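Local coordinates for MlnE (Bacillus amyloliquefaciens subsp. plantarum, PDB 5D2E), which carries an N-terminal B-type ketoreductase domain that binds NADP and belongs to the polyketide assembly line for macrolactin, at residues A382-G387 with S419-A424; F403-S408 with G426-F431. All blocks are in the same frame, centred on the assembly; numbering follows the deposited sequence.

Interaction 1. Residues A382-G387 with S419-A424; sequences APKVFG and SDYAFA. With NAP (NADP nicotinamide-adenine-dinucleotide phosphate), chain B.
In the nicotinamide-ribose pocket of the ketoreductase domain, Lys384 and Tyr421 meet, CE of Lys384 lying 4.1 Å from CE1 of Tyr421. Both reach the NADP ribose with their polar ends. Lys384 NZ donates to O3D of NADP at 2.7 Å and more weakly to O2D. Tyr421 OH also approaches O2D, at 2.4 Å, suspiciously short for a hydrogen bond, so that the exact length is doubtful and the proton unassigned. That oxygen sits at the edge of the tyrosine ring, near its plane. The lysine chain runs extended as far as CE and bends only at the end (chi4 -68°), which turns NZ to the two ribose hydroxyls; Asn425 OD1, one residue beyond 419-424, takes a further bond from it. A tyrosine and a lysine meeting the ribose hydroxyls in this way recall the Tyr and Lys of short-chain dehydrogenases/reductases, the wider family of KR domains. Nearer the backbones the contact is apolar. Lys384 CB rests on Ala424 CB at 3.8 Å, and CG2 of Val385 lies 4.0 Å from CA of Ala424 and 4.1 Å from CE2 of Phe423, the valine and phenylalanine side chains crossing at about a right angle. Beyond them, Leu148 and Leu152 of helix 141-164 cover Phe423, joining the 419-437 helix to the other Rossmann-like half of the chain.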
loop_
_atom_site.group_PDB
_atom_site.type_symbol
_atom_site.label_atom_id
_atom_site.label_comp_id
_atom_site.label_asym_id
_atom_site.label_seq_id
_atom_site.Cartn_x
_atom_site.Cartn_y
_atom_site.Cartn_z
ATOM N N ALA A 382 -2.963 -6.849 9.025
ATOM C CA ALA A 382 -2.715 -6.424 10.402
ATOM C C ALA A 382 -1.324 -5.838 10.624
ATOM O O ALA A 382 -1.229 -4.774 11.195
ATOM C CB ALA A 382 -2.927 -7.608 11.376
ATOM N N PRO A 383 -0.242 -6.532 10.199
ATOM C CA PRO A 383 1.049 -5.962 10.584
ATOM C C PRO A 383 1.497 -4.708 9.841
ATOM O O PRO A 383 2.305 -3.914 10.363
ATOM C CB PRO A 383 2.035 -7.087 10.295
ATOM C CG PRO A 383 1.344 -7.972 9.288
ATOM C CD PRO A 383 -0.105 -7.861 9.586
ATOM N N LYS A 384 1.033 -4.580 8.605
ATOM C CA LYS A 384 1.465 -3.534 7.685
ATOM C C LYS A 384 0.521 -2.306 7.716
ATOM O O LYS A 384 0.911 -1.212 7.390
ATOM C CB LYS A 384 1.563 -4.119 6.277
ATOM C CG LYS A 384 2.802 -4.977 6.069
ATOM C CD LYS A 384 2.789 -5.719 4.810
ATOM C CE LYS A 384 4.032 -6.603 4.643
ATOM N NZ LYS A 384 5.256 -5.812 4.470
ATOM N N VAL A 385 -0.746 -2.503 8.054
ATOM C CA VAL A 385 -1.670 -1.360 8.224
ATOM C C VAL A 385 -1.638 -0.913 9.670
ATOM O O VAL A 385 -1.010 0.092 9.977
ATOM C CB VAL A 385 -3.048 -1.647 7.677
ATOM C CG1 VAL A 385 -3.998 -0.455 7.961
ATOM C CG2 VAL A 385 -2.941 -1.948 6.204
ATOM N N PHE A 386 -2.194 -1.707 10.576
ATOM C CA PHE A 386 -2.238 -1.326 11.994
ATOM C C PHE A 386 -0.874 -1.309 12.640
ATOM O O PHE A 386 -0.523 -0.370 13.379
ATOM C CB PHE A 386 -3.157 -2.269 12.755
ATOM C CG PHE A 386 -4.582 -2.119 12.383
ATOM C CD1 PHE A 386 -5.336 -1.110 12.961
ATOM C CD2 PHE A 386 -5.170 -2.948 11.461
ATOM C CE1 PHE A 386 -6.650 -0.966 12.652
ATOM C CE2 PHE A 386 -6.518 -2.816 11.155
ATOM C CZ PHE A 386 -7.244 -1.794 11.740
ATOM N N GLY A 387 -0.065 -2.318 12.342
ATOM C CA GLY A 387 1.261 -2.426 12.965
ATOM C C GLY A 387 2.144 -1.228 12.698
ATOM O O GLY A 387 2.748 -0.677 13.602
ATOM N N SER A 419 -4.250 -9.429 -3.535
ATOM C CA SER A 419 -4.962 -8.132 -3.487
ATOM C C SER A 419 -4.829 -7.382 -2.116
ATOM O O SER A 419 -4.627 -6.156 -2.098
ATOM C CB SER A 419 -6.415 -8.293 -3.887
ATOM O OG SER A 419 -7.050 -9.136 -3.004
ATOM N N ASP A 420 -4.960 -8.104 -1.024
ATOM C CA ASP A 420 -4.917 -7.568 0.319
ATOM C C ASP A 420 -3.476 -7.286 0.713
ATOM O O ASP A 420 -3.182 -6.260 1.340
ATOM C CB ASP A 420 -5.569 -8.457 1.371
ATOM C CG ASP A 420 -5.185 -9.957 1.241
ATOM O OD1 ASP A 420 -4.578 -10.342 0.219
ATOM O OD2 ASP A 420 -5.477 -10.704 2.169
ATOM N N TYR A 421 -2.570 -8.139 0.256
ATOM C CA TYR A 421 -1.115 -7.926 0.472
ATOM C C TYR A 421 -0.650 -6.661 -0.243
ATOM O O TYR A 421 0.098 -5.847 0.327
ATOM C CB TYR A 421 -0.332 -9.157 -0.014
ATOM C CG TYR A 421 1.156 -9.142 0.213
ATOM C CD1 TYR A 421 1.706 -9.347 1.484
ATOM C CD2 TYR A 421 2.026 -9.010 -0.860
ATOM C CE1 TYR A 421 3.083 -9.342 1.691
ATOM C CE2 TYR A 421 3.408 -9.029 -0.664
ATOM C CZ TYR A 421 3.912 -9.194 0.597
ATOM O OH TYR A 421 5.266 -9.206 0.729
ATOM N N ALA A 422 -1.068 -6.488 -1.496
ATOM C CA ALA A 422 -0.737 -5.329 -2.295
ATOM C C ALA A 422 -1.273 -4.071 -1.597
ATOM O O ALA A 422 -0.533 -3.099 -1.436
ATOM C CB ALA A 422 -1.300 -5.472 -3.684
ATOM N N PHE A 423 -2.526 -4.133 -1.115
ATOM C CA PHE A 423 -3.131 -3.031 -0.371
ATOM C C PHE A 423 -2.319 -2.691 0.891
ATOM O O PHE A 423 -2.033 -1.516 1.161
ATOM C CB PHE A 423 -4.572 -3.388 0.010
ATOM C CG PHE A 423 -5.196 -2.428 0.972
ATOM C CD1 PHE A 423 -5.792 -1.272 0.490
ATOM C CD2 PHE A 423 -5.114 -2.611 2.308
ATOM C CE1 PHE A 423 -6.377 -0.363 1.324
ATOM C CE2 PHE A 423 -5.627 -1.653 3.186
ATOM C CZ PHE A 423 -6.286 -0.543 2.676
ATOM N N ALA A 424 -2.018 -3.716 1.697
ATOM C CA ALA A 424 -1.325 -3.513 2.945
ATOM C C ALA A 424 0.053 -2.793 2.721
ATOM O O ALA A 424 0.413 -1.846 3.430
ATOM C CB ALA A 424 -1.162 -4.800 3.680
HETATM P PA NAP B . 9.243 -13.817 6.710
HETATM O O1A NAP B . 10.563 -14.626 6.826
HETATM O O2A NAP B . 7.875 -14.439 6.928
HETATM O O5B NAP B . 9.414 -12.704 7.859
HETATM C C5B NAP B . 8.295 -11.906 8.222
HETATM C C4B NAP B . 8.278 -11.978 9.729
HETATM O O4B NAP B . 7.164 -11.182 10.190
HETATM C C3B NAP B . 8.049 -13.398 10.314
HETATM O O3B NAP B . 9.221 -13.856 10.995
HETATM C C2B NAP B . 6.907 -13.212 11.327
HETATM O O2B NAP B . 7.177 -13.884 12.526
HETATM C C1B NAP B . 6.832 -11.673 11.470
HETATM N N9A NAP B . 5.505 -11.161 11.782
HETATM C C8A NAP B . 4.323 -11.367 11.082
HETATM N N7A NAP B . 3.259 -10.766 11.720
HETATM C C5A NAP B . 3.771 -10.112 12.782
HETATM C C6A NAP B . 3.236 -9.304 13.854
HETATM N N6A NAP B . 1.889 -9.035 13.837
HETATM N N1A NAP B . 4.111 -8.867 14.867
HETATM C C2A NAP B . 5.423 -9.165 14.814
HETATM N N3A NAP B . 5.991 -9.922 13.834
HETATM C C4A NAP B . 5.243 -10.408 12.838
HETATM O O3 NAP B . 9.190 -13.008 5.295
HETATM P PN NAP B . 10.425 -12.258 4.556
HETATM O O1N NAP B . 10.683 -12.908 3.209
HETATM O O2N NAP B . 11.443 -11.991 5.633
HETATM O O5D NAP B . 9.870 -10.788 4.176
HETATM C C5D NAP B . 9.944 -9.794 5.239
HETATM C C4D NAP B . 9.256 -8.479 4.845
HETATM O O4D NAP B . 9.695 -8.001 3.582
HETATM C C3D NAP B . 7.746 -8.718 4.716
HETATM O O3D NAP B . 7.060 -7.643 5.332
HETATM C C2D NAP B . 7.488 -8.799 3.222
HETATM O O2D NAP B . 6.129 -8.415 2.870
HETATM C C1D NAP B . 8.611 -7.914 2.610
HETATM N N1N NAP B . 8.947 -8.391 1.244
HETATM C C2N NAP B . 9.669 -9.555 1.047
HETATM C C3N NAP B . 10.008 -10.063 -0.220
HETATM C C7N NAP B . 10.836 -11.366 -0.405
HETATM O O7N NAP B . 11.056 -11.814 -1.533
HETATM N N7N NAP B . 11.367 -12.046 0.622
HETATM C C4N NAP B . 9.547 -9.350 -1.335
HETATM C C5N NAP B . 8.779 -8.195 -1.137
HETATM C C6N NAP B . 8.506 -7.715 0.158
HETATM P P2B NAP B . 6.022 -14.390 13.581
HETATM O O1X NAP B . 5.074 -15.337 12.860
HETATM O O2X NAP B . 6.820 -15.044 14.754
HETATM O O3X NAP B . 5.299 -13.144 14.009
#

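Interaction 2. Residues F403-S408 with G426-F431; sequences FVMFSS and GCMDGF. With NAP (NADP nicotinamide-adenine-dinucleotide phosphate), chain B.
Met405 and Met428 form the apolar part of the contact between strand 403-408 and helix 426-431, and the two thioether chains run antiparallel past one another. SD of Met405 lies 3.6 Å from CB of Met428, and SD of Met428 in turn lies 3.9 Å from CB of Met405. The Met405 sulfur also approaches the edge of the Phe431 ring, near its plane, 4.5 Å from CD2. Met428 turns at its last torsion (chi3 -58°), which carries CE up to the strand backbone, 3.3 Å from Phe406 O and 3.7 Å from Ser407 CA. The segment axes come within 8.0 Å at an angle of 133°, within the beta-alpha-beta unit made by strand 402-408, helix 419-437 and strand 443-453 of the Rossmann-type domain.

Across the segments there is one hydrogen bond, from Ser407 OG to Asp429 OD1 at 2.8 Å. The hydroxyl comes from the syn side of the carboxylate, 30° out of its plane. With OG anti to the backbone N, the serine reaches across to the helix, where its OG is also hydrogen-bonded with Asn425 O, a turn earlier. Asp429 is gripped further by Ser446 OG at OD1 and Asn448 ND2 at OD2, both from the next strand.

On the cofactor side, Ser407 O lies 3.2 Å from C6N of the NADP nicotinamide ring, and Ser408 CB packs nearby. A buried carboxylate bound by two hydroxyls and an amide thus ties the helix to two neighbouring strands, and the same Asn448 ND2 also bonds Ser408 O, beside the nicotinamide.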
loop_
_atom_site.group_PDB
_atom_site.type_symbol
_atom_site.label_atom_id
_atom_site.label_comp_id
_atom_site.label_asym_id
_atom_site.label_seq_id
_atom_site.Cartn_x
_atom_site.Cartn_y
_atom_site.Cartn_z
ATOM N N PHE A 403 12.999 5.377 10.036
ATOM C CA PHE A 403 11.770 4.550 10.166
ATOM C C PHE A 403 11.579 4.036 8.757
ATOM O O PHE A 403 11.205 4.810 7.862
ATOM C CB PHE A 403 10.591 5.433 10.637
ATOM C CG PHE A 403 9.302 4.679 10.936
ATOM C CD1 PHE A 403 8.478 4.272 9.917
ATOM C CD2 PHE A 403 8.888 4.446 12.234
ATOM C CE1 PHE A 403 7.286 3.620 10.190
ATOM C CE2 PHE A 403 7.682 3.818 12.519
ATOM C CZ PHE A 403 6.869 3.416 11.497
ATOM N N VAL A 404 11.901 2.761 8.537
ATOM C CA VAL A 404 11.938 2.179 7.209
ATOM C C VAL A 404 10.951 1.031 7.126
ATOM O O VAL A 404 10.979 0.139 7.949
ATOM C CB VAL A 404 13.333 1.678 6.777
ATOM C CG1 VAL A 404 13.285 1.106 5.362
ATOM C CG2 VAL A 404 14.384 2.809 6.859
ATOM N N MET A 405 10.031 1.135 6.180
ATOM C CA MET A 405 9.026 0.131 5.933
ATOM C C MET A 405 9.445 -0.774 4.744
ATOM O O MET A 405 9.767 -0.318 3.634
ATOM C CB MET A 405 7.705 0.832 5.694
ATOM C CG MET A 405 7.195 1.529 6.964
ATOM S SD MET A 405 5.922 2.744 6.559
ATOM C CE MET A 405 7.050 4.003 6.022
ATOM N N PHE A 406 9.403 -2.094 4.978
ATOM C CA PHE A 406 9.699 -3.109 3.907
ATOM C C PHE A 406 8.412 -3.422 3.178
ATOM O O PHE A 406 7.595 -4.271 3.601
ATOM C CB PHE A 406 10.336 -4.367 4.531
ATOM C CG PHE A 406 11.824 -4.214 4.886
ATOM C CD1 PHE A 406 12.498 -2.982 4.819
ATOM C CD2 PHE A 406 12.562 -5.299 5.273
ATOM C CE1 PHE A 406 13.844 -2.846 5.086
ATOM C CE2 PHE A 406 13.932 -5.161 5.557
ATOM C CZ PHE A 406 14.573 -3.951 5.454
ATOM N N SER A 407 8.193 -2.661 2.112
ATOM C CA SER A 407 7.007 -2.786 1.323
ATOM C C SER A 407 7.308 -3.764 0.167
ATOM O O SER A 407 8.311 -4.485 0.188
ATOM C CB SER A 407 6.581 -1.381 0.866
ATOM O OG SER A 407 5.311 -1.430 0.240
ATOM N N SER A 408 6.439 -3.809 -0.827
ATOM C CA SER A 408 6.511 -4.770 -1.866
ATOM C C SER A 408 6.178 -4.106 -3.158
ATOM O O SER A 408 5.312 -3.227 -3.244
ATOM C CB SER A 408 5.511 -5.923 -1.568
ATOM O OG SER A 408 5.349 -6.751 -2.703
ATOM N N GLY A 426 0.781 -0.994 0.087
ATOM C CA GLY A 426 0.494 0.322 -0.477
ATOM C C GLY A 426 0.124 1.302 0.624
ATOM O O GLY A 426 0.417 2.510 0.517
ATOM N N CYS A 427 -0.470 0.788 1.694
ATOM C CA CYS A 427 -0.778 1.587 2.851
ATOM C C CYS A 427 0.494 2.149 3.555
ATOM O O CYS A 427 0.540 3.341 3.849
ATOM C CB CYS A 427 -1.681 0.827 3.751
ATOM S SG CYS A 427 -2.206 1.823 5.117
ATOM N N MET A 428 1.528 1.343 3.731
ATOM C CA MET A 428 2.807 1.851 4.196
ATOM C C MET A 428 3.385 2.904 3.298
ATOM O O MET A 428 3.942 3.878 3.774
ATOM C CB MET A 428 3.837 0.711 4.372
ATOM C CG MET A 428 3.357 -0.333 5.321
ATOM S SD MET A 428 4.549 -1.506 5.965
ATOM C CE MET A 428 5.198 -2.247 4.468
ATOM N N ASP A 429 3.323 2.679 1.987
ATOM C CA ASP A 429 3.838 3.605 1.041
ATOM C C ASP A 429 3.207 5.031 1.231
ATOM O O ASP A 429 3.937 6.047 1.240
ATOM C CB ASP A 429 3.608 3.175 -0.396
ATOM C CG ASP A 429 4.212 1.804 -0.745
ATOM O OD1 ASP A 429 5.101 1.311 -0.039
ATOM O OD2 ASP A 429 3.795 1.276 -1.798
ATOM N N GLY A 430 1.887 5.080 1.397
ATOM C CA GLY A 430 1.178 6.327 1.675
ATOM C C GLY A 430 1.394 6.870 3.095
ATOM O O GLY A 430 1.421 8.104 3.301
ATOM N N PHE A 431 1.690 5.984 4.043
ATOM C CA PHE A 431 1.880 6.397 5.407
ATOM C C PHE A 431 3.111 7.277 5.579
ATOM O O PHE A 431 3.220 8.039 6.550
ATOM C CB PHE A 431 1.919 5.194 6.355
ATOM C CG PHE A 431 1.890 5.572 7.820
ATOM C CD1 PHE A 431 0.723 6.071 8.405
ATOM C CD2 PHE A 431 3.036 5.481 8.610
ATOM C CE1 PHE A 431 0.697 6.444 9.759
ATOM C CE2 PHE A 431 2.990 5.788 9.965
ATOM C CZ PHE A 431 1.846 6.287 10.549
HETATM P PA NAP B . 9.243 -13.817 6.710
HETATM O O1A NAP B . 10.563 -14.626 6.826
HETATM O O2A NAP B . 7.875 -14.439 6.928
HETATM O O5B NAP B . 9.414 -12.704 7.859
HETATM C C5B NAP B . 8.295 -11.906 8.222
HETATM C C4B NAP B . 8.278 -11.978 9.729
HETATM O O4B NAP B . 7.164 -11.182 10.190
HETATM C C3B NAP B . 8.049 -13.398 10.314
HETATM O O3B NAP B . 9.221 -13.856 10.995
HETATM C C2B NAP B . 6.907 -13.212 11.327
HETATM O O2B NAP B . 7.177 -13.884 12.526
HETATM C C1B NAP B . 6.832 -11.673 11.470
HETATM N N9A NAP B . 5.505 -11.161 11.782
HETATM C C8A NAP B . 4.323 -11.367 11.082
HETATM N N7A NAP B . 3.259 -10.766 11.720
HETATM C C5A NAP B . 3.771 -10.112 12.782
HETATM C C6A NAP B . 3.236 -9.304 13.854
HETATM N N6A NAP B . 1.889 -9.035 13.837
HETATM N N1A NAP B . 4.111 -8.867 14.867
HETATM C C2A NAP B . 5.423 -9.165 14.814
HETATM N N3A NAP B . 5.991 -9.922 13.834
HETATM C C4A NAP B . 5.243 -10.408 12.838
HETATM O O3 NAP B . 9.190 -13.008 5.295
HETATM P PN NAP B . 10.425 -12.258 4.556
HETATM O O1N NAP B . 10.683 -12.908 3.209
HETATM O O2N NAP B . 11.443 -11.991 5.633
HETATM O O5D NAP B . 9.870 -10.788 4.176
HETATM C C5D NAP B . 9.944 -9.794 5.239
HETATM C C4D NAP B . 9.256 -8.479 4.845
HETATM O O4D NAP B . 9.695 -8.001 3.582
HETATM C C3D NAP B . 7.746 -8.718 4.716
HETATM O O3D NAP B . 7.060 -7.643 5.332
HETATM C C2D NAP B . 7.488 -8.799 3.222
HETATM O O2D NAP B . 6.129 -8.415 2.870
HETATM C C1D NAP B . 8.611 -7.914 2.610
HETATM N N1N NAP B . 8.947 -8.391 1.244
HETATM C C2N NAP B . 9.669 -9.555 1.047
HETATM C C3N NAP B . 10.008 -10.063 -0.220
HETATM C C7N NAP B . 10.836 -11.366 -0.405
HETATM O O7N NAP B . 11.056 -11.814 -1.533
HETATM N N7N NAP B . 11.367 -12.046 0.622
HETATM C C4N NAP B . 9.547 -9.350 -1.335
HETATM C C5N NAP B . 8.779 -8.195 -1.137
HETATM C C6N NAP B . 8.506 -7.715 0.158
HETATM P P2B NAP B . 6.022 -14.390 13.581
HETATM O O1X NAP B . 5.074 -15.337 12.860
HETATM O O2X NAP B . 6.820 -15.044 14.754
HETATM O O3X NAP B . 5.299 -13.144 14.009
#

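Overall arrangement
From the N terminus, the chain first passes 382-387, the turn leading into helix 386-394, then strand 403-408, and then enters helix 419-437, whose successive parts 419-424 and 426-431 receive both. Interaction 1 closes a loop of 31 residues and interaction 2 one of 17; the segments alternate, so the two loops cross. Their centres are 9 Å apart and they meet directly: Lys384 NZ lies 2.9 Å from Phe406 O, and Lys384 O lies 3.3 Å from Met428 CG. Helix 419-437 is thereby packed against both that turn and strand 402-408, and the two contacts line adjoining parts of the NADP site.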